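Local coordinates for 432aa long hypothetical deoxyribodipyrimidine photolyase (Sulfolobus tokodaii, PDB 2E0I), which probably uses light energy absorbed by bound FAD to split cyclobutane pyrimidine dimers in DNA, with a second FAD as a likely light-harvesting cofactor, at residues G290-D295 / S394-I399. Residues are numbered along the deposited sequence; the frame is centred on the assembly and turned at random.
Sequences GYPIID and SIIHSI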
loop_
_atom_site.group_PDB
_atom_site.type_symbol
_atom_site.label_atom_id
_atom_site.label_comp_id
_atom_site.label_asym_id
_atom_site.label_seq_id
_atom_site.Cartn_x
_atom_site.Cartn_y
_atom_site.Cartn_z
ATOM N N GLY A 290 13.509 -10.678 -20.733
ATOM C CA GLY A 290 14.073 -12.006 -20.925
ATOM C C GLY A 290 14.412 -12.812 -19.679
ATOM O O GLY A 290 14.884 -13.939 -19.783
ATOM N N TYR A 291 14.158 -12.236 -18.511
ATOM C CA TYR A 291 14.476 -12.862 -17.234
ATOM C C TYR A 291 13.285 -13.504 -16.534
ATOM O O TYR A 291 12.380 -12.811 -16.070
ATOM C CB TYR A 291 15.082 -11.816 -16.308
ATOM C CG TYR A 291 16.269 -11.101 -16.896
ATOM C CD1 TYR A 291 16.161 -10.388 -18.092
ATOM C CD2 TYR A 291 17.506 -11.148 -16.270
ATOM C CE1 TYR A 291 17.258 -9.742 -18.649
ATOM C CE2 TYR A 291 18.611 -10.507 -16.819
ATOM C CZ TYR A 291 18.477 -9.808 -18.009
ATOM O OH TYR A 291 19.565 -9.180 -18.561
ATOM N N PRO A 292 13.289 -14.839 -16.420
ATOM C CA PRO A 292 12.225 -15.627 -15.784
ATOM C C PRO A 292 11.647 -15.106 -14.461
ATOM O O PRO A 292 10.433 -14.965 -14.330
ATOM C CB PRO A 292 12.867 -17.007 -15.652
ATOM C CG PRO A 292 13.642 -17.087 -16.927
ATOM C CD PRO A 292 14.324 -15.728 -16.972
ATOM N N ILE A 293 12.507 -14.825 -13.487
ATOM C CA ILE A 293 12.034 -14.346 -12.194
ATOM C C ILE A 293 11.325 -12.999 -12.287
ATOM O O ILE A 293 10.347 -12.764 -11.578
ATOM C CB ILE A 293 13.179 -14.225 -11.177
ATOM C CG1 ILE A 293 12.599 -14.044 -9.779
ATOM C CG2 ILE A 293 14.070 -13.037 -11.513
ATOM C CD1 ILE A 293 11.658 -15.149 -9.386
ATOM N N ILE A 294 11.824 -12.117 -13.155
ATOM C CA ILE A 294 11.220 -10.800 -13.347
ATOM C C ILE A 294 9.869 -10.966 -14.042
ATOM O O ILE A 294 8.882 -10.367 -13.642
ATOM C CB ILE A 294 12.130 -9.877 -14.209
ATOM C CG1 ILE A 294 13.510 -9.741 -13.555
ATOM C CG2 ILE A 294 11.496 -8.499 -14.361
ATOM C CD1 ILE A 294 13.498 -9.112 -12.172
ATOM N N ASP A 295 9.831 -11.788 -15.080
ATOM C CA ASP A 295 8.603 -12.048 -15.819
ATOM C C ASP A 295 7.541 -12.667 -14.936
ATOM O O ASP A 295 6.374 -12.298 -15.007
ATOM C CB ASP A 295 8.896 -12.975 -16.992
ATOM C CG ASP A 295 9.766 -12.310 -18.041
ATOM O OD1 ASP A 295 10.530 -13.020 -18.734
ATOM O OD2 ASP A 295 9.676 -11.069 -18.173
ATOM N N SER A 394 16.912 -26.374 -14.259
ATOM C CA SER A 394 18.309 -26.208 -14.647
ATOM C C SER A 394 18.466 -25.263 -15.843
ATOM O O SER A 394 19.284 -24.345 -15.827
ATOM C CB SER A 394 18.897 -27.577 -14.985
ATOM O OG SER A 394 20.234 -27.461 -15.433
ATOM N N ILE A 395 17.671 -25.500 -16.878
ATOM C CA ILE A 395 17.707 -24.686 -18.082
ATOM C C ILE A 395 17.173 -23.284 -17.816
ATOM O O ILE A 395 17.809 -22.301 -18.183
ATOM C CB ILE A 395 16.876 -25.342 -19.207
ATOM C CG1 ILE A 395 17.491 -26.701 -19.556
ATOM C CG2 ILE A 395 16.807 -24.422 -20.425
ATOM C CD1 ILE A 395 16.738 -27.480 -20.614
ATOM N N ILE A 396 16.005 -23.197 -17.181
ATOM C CA ILE A 396 15.393 -21.909 -16.872
ATOM C C ILE A 396 16.383 -20.959 -16.200
ATOM O O ILE A 396 16.410 -19.769 -16.514
ATOM C CB ILE A 396 14.155 -22.085 -15.964
ATOM C CG1 ILE A 396 13.021 -22.735 -16.756
ATOM C CG2 ILE A 396 13.699 -20.739 -15.423
ATOM C CD1 ILE A 396 11.796 -23.016 -15.938
ATOM N N HIS A 397 17.199 -21.487 -15.289
ATOM C CA HIS A 397 18.189 -20.680 -14.588
ATOM C C HIS A 397 19.362 -20.275 -15.479
ATOM O O HIS A 397 20.276 -19.568 -15.036
ATOM C CB HIS A 397 18.730 -21.427 -13.372
ATOM C CG HIS A 397 17.713 -21.649 -12.301
ATOM N ND1 HIS A 397 16.887 -20.646 -11.843
ATOM C CD2 HIS A 397 17.386 -22.757 -11.596
ATOM C CE1 HIS A 397 16.095 -21.127 -10.902
ATOM N NE2 HIS A 397 16.377 -22.406 -10.734
ATOM N N SER A 398 19.339 -20.714 -16.732
ATOM C CA SER A 398 20.411 -20.390 -17.669
ATOM C C SER A 398 19.798 -20.126 -19.020
ATOM O O SER A 398 20.494 -20.101 -20.032
ATOM C CB SER A 398 21.377 -21.565 -17.793
ATOM O OG SER A 398 21.789 -22.012 -16.519
ATOM N N ILE A 399 18.486 -19.930 -19.025
ATOM C CA ILE A 399 17.733 -19.710 -20.249
ATOM C C ILE A 399 18.308 -18.618 -21.158
ATOM O O ILE A 399 17.828 -18.410 -22.276
ATOM C CB ILE A 399 16.260 -19.402 -19.918
ATOM C CG1 ILE A 399 15.378 -19.755 -21.107
ATOM C CG2 ILE A 399 16.101 -17.939 -19.549
ATOM C CD1 ILE A 399 13.927 -19.733 -20.781
#
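Pro292 presents the edge of its ring, not a face, to the CG2 methyls of Ile396 and Ile399, and these overlaps make up nearly all of a small apolar contact burying 126 Å². The two methyls share the CG corner. Ile396 CG2 takes the CB side, 3.8 Å from Pro292 CB and 3.9 Å from Pro292 CG. Ile399 CG2 takes the CD side, 3.7 Å from Pro292 CG and 3.8 Å from Pro292 CD, so it lies off the CG-CD edge, tilted out of the ring plane. The torsions account for which branch touches. In Ile396, chi1 of -70° sets CG2 anti to the backbone N and turns this methyl, rather than the longer CG1 arm, to the proline. In Ile399, chi1 of -156° sends CG1 anti to the backbone N and leaves CG2 between N and the carbonyl carbon, and this short branch meets the ring. The carbonyl O of Gly290 adds a looser van der Waals touch, 4.2 Å from Ile399 CG2.

The proline occupies the first turn of helix 292-304, after the N-cap residue Tyr291, and Asp295 N bonds back to Tyr291 O at 2.9 Å. Across from it, Ile396 ends helix 393-396 and Ile399 follows in the loop, so the contact joins the start of one helix to the end of another. Gln371 of helix 367-374 bridges the two by hydrogen bonds, its OE1 accepting from Ile293 N and its NE2 reaching Ile396 O and His397 ND1. Ile381 of helix 379-384 packs against Pro292 and Ile396, and Tyr407 from a loop touches Pro292 and Ile399, in a buried corner of helices and connecting loops of the FAD-binding region; the contact's centre lies about 28 Å from the chain's centre.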